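Local coordinates for acyl-CoA dehydrogenase family protein (Porphyromonas gingivalis, PDB 2OKU) that belongs to the acyl-CoA dehydrogenase family and, as a whole protein, probably binds FAD and oxidises acyl-CoA thioesters, this chain being its C-terminal domain, at residues E36-M41 with F77-M82. Sequence-based numbering, arbitrary orientation.
Sequences EALARM and FGHLLM
Leu-38 reaches from helix 32-53 into a site on helix 58-87 made by Gly-78, His-79 and Met-82. Leu-38 CB lies over one face of the His-79 imidazole in a CH-pi contact, 3.8 Å from the ring centroid, and comes within 3.4 Å of His-79 CE1. With CG anti to the carbonyl carbon (chi1 -71°), the chain runs on toward the other helix and its two methyls part company. Leu-38 CD1 also lies over the centre of the same His-79 face, about 4.0 Å above the plane. Beyond the ring, Leu-38 CD1 packs against Met-82 CB at 3.7 Å, while also touching Gly-78 O. Leu-38 CD2 rests on the helix backbone, 3.6 Å from Gly-78 CA, where the glycine has no side chain. Met-82, a selenomethionine, bends at chi2 and chi3 and brings its chain across CD1. The imidazole that receives the leucine is held by hydrogen bonds at both nitrogens, ND1 with Ala-75 O one helical turn back and NE2 with Gln-23 NE2. The contact is thus buried packing, a leucine against an imidazole, a selenomethionine and glycine backbone, between two antiparallel helices, whose local axes lie 10.0 Å apart at 164°, within the all-helical C-terminal domain. Helix 92-115 packs against Met-41 and Leu-81, helix 13-22 reaches His-79 through Ile-18, and the second subunit meets Phe-77, Leu-80 and Leu-81.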
loop_
_atom_site.group_PDB
_atom_site.type_symbol
_atom_site.label_atom_id
_atom_site.label_comp_id
_atom_site.label_asym_id
_atom_site.label_seq_id
_atom_site.Cartn_x
_atom_site.Cartn_y
_atom_site.Cartn_z
ATOM N N GLU A 36 8.886 6.352 -11.999
ATOM C CA GLU A 36 9.433 7.694 -11.896
ATOM C C GLU A 36 8.767 8.501 -10.767
ATOM O O GLU A 36 9.453 9.225 -10.039
ATOM C CB GLU A 36 9.329 8.424 -13.241
ATOM C CG GLU A 36 10.239 7.771 -14.292
ATOM C CD GLU A 36 10.042 8.280 -15.723
ATOM O OE1 GLU A 36 9.169 9.146 -15.957
ATOM O OE2 GLU A 36 10.777 7.788 -16.616
ATOM N N ALA A 37 7.460 8.358 -10.608
ATOM C CA ALA A 37 6.749 9.023 -9.491
ATOM C C ALA A 37 7.251 8.524 -8.126
ATOM O O ALA A 37 7.433 9.307 -7.196
ATOM C CB ALA A 37 5.247 8.798 -9.607
ATOM N N LEU A 38 7.485 7.213 -8.021
ATOM C CA LEU A 38 8.012 6.632 -6.793
ATOM C C LEU A 38 9.418 7.116 -6.487
ATOM O O LEU A 38 9.759 7.284 -5.334
ATOM C CB LEU A 38 7.997 5.110 -6.864
ATOM C CG LEU A 38 6.591 4.520 -6.785
ATOM C CD1 LEU A 38 6.629 3.065 -7.237
ATOM C CD2 LEU A 38 6.026 4.660 -5.394
ATOM N N ALA A 39 10.238 7.321 -7.521
ATOM C CA ALA A 39 11.579 7.892 -7.340
ATOM C C ALA A 39 11.476 9.301 -6.730
ATOM O O ALA A 39 12.197 9.621 -5.783
ATOM C CB ALA A 39 12.341 7.915 -8.675
ATOM N N ARG A 40 10.547 10.116 -7.243
ATOM C CA ARG A 40 10.313 11.453 -6.694
ATOM C C ARG A 40 9.840 11.384 -5.233
ATOM O O ARG A 40 10.297 12.179 -4.404
ATOM C CB ARG A 40 9.325 12.266 -7.551
ATOM C CG ARG A 40 9.939 12.726 -8.885
ATOM C CD ARG A 40 8.967 13.540 -9.781
ATOM N NE ARG A 40 8.312 14.649 -9.080
ATOM C CZ ARG A 40 8.782 15.903 -8.950
ATOM N NH1 ARG A 40 9.966 16.279 -9.457
ATOM N NH2 ARG A 40 8.053 16.799 -8.280
HETATM N N MSE A 41 8.932 10.456 -4.921
HETATM C CA MSE A 41 8.487 10.264 -3.509
HETATM C C MSE A 41 9.650 9.860 -2.585
HETATM O O MSE A 41 9.701 10.266 -1.412
HETATM C CB MSE A 41 7.380 9.210 -3.412
HETATM C CG MSE A 41 6.096 9.631 -4.071
HETATM SE SE MSE A 41 4.802 8.187 -4.091
HETATM C CE MSE A 41 4.428 8.162 -2.171
ATOM N N PHE A 77 6.039 1.383 0.444
ATOM C CA PHE A 77 4.777 0.693 0.139
ATOM C C PHE A 77 4.482 0.813 -1.346
ATOM O O PHE A 77 4.097 -0.167 -1.989
ATOM C CB PHE A 77 3.637 1.292 0.953
ATOM C CG PHE A 77 3.599 0.867 2.418
ATOM C CD1 PHE A 77 4.623 0.146 3.029
ATOM C CD2 PHE A 77 2.508 1.248 3.199
ATOM C CE1 PHE A 77 4.538 -0.224 4.369
ATOM C CE2 PHE A 77 2.427 0.902 4.540
ATOM C CZ PHE A 77 3.440 0.170 5.135
ATOM N N GLY A 78 4.673 2.014 -1.894
ATOM C CA GLY A 78 4.376 2.285 -3.305
ATOM C C GLY A 78 5.186 1.391 -4.220
ATOM O O GLY A 78 4.689 0.847 -5.235
ATOM N N HIS A 79 6.456 1.201 -3.854
ATOM C CA HIS A 79 7.309 0.268 -4.600
ATOM C C HIS A 79 6.813 -1.167 -4.506
ATOM O O HIS A 79 6.847 -1.863 -5.507
ATOM C CB HIS A 79 8.763 0.357 -4.145
ATOM C CG HIS A 79 9.507 1.526 -4.716
ATOM N ND1 HIS A 79 9.548 2.748 -4.089
ATOM C CD2 HIS A 79 10.218 1.663 -5.859
ATOM C CE1 HIS A 79 10.259 3.592 -4.823
ATOM N NE2 HIS A 79 10.686 2.955 -5.903
ATOM N N LEU A 80 6.359 -1.620 -3.326
ATOM C CA LEU A 80 5.866 -2.992 -3.201
ATOM C C LEU A 80 4.676 -3.221 -4.116
ATOM O O LEU A 80 4.550 -4.272 -4.763
ATOM C CB LEU A 80 5.492 -3.319 -1.762
ATOM C CG LEU A 80 6.601 -3.162 -0.743
ATOM C CD1 LEU A 80 6.059 -3.412 0.676
ATOM C CD2 LEU A 80 7.759 -4.111 -1.063
ATOM N N LEU A 81 3.821 -2.211 -4.207
ATOM C CA LEU A 81 2.643 -2.290 -5.069
ATOM C C LEU A 81 3.014 -2.190 -6.564
ATOM O O LEU A 81 2.448 -2.897 -7.394
ATOM C CB LEU A 81 1.616 -1.226 -4.650
ATOM C CG LEU A 81 1.181 -1.264 -3.191
ATOM C CD1 LEU A 81 -0.027 -0.252 -3.003
ATOM C CD2 LEU A 81 0.864 -2.680 -2.683
HETATM N N MSE A 82 3.990 -1.355 -6.894
HETATM C CA MSE A 82 4.540 -1.320 -8.261
HETATM C C MSE A 82 5.051 -2.710 -8.673
HETATM O O MSE A 82 4.830 -3.156 -9.786
HETATM C CB MSE A 82 5.671 -0.289 -8.367
HETATM C CG MSE A 82 5.974 0.296 -9.738
HETATM SE SE MSE A 82 7.924 0.475 -10.015
HETATM C CE MSE A 82 7.667 -1.400 -10.101
#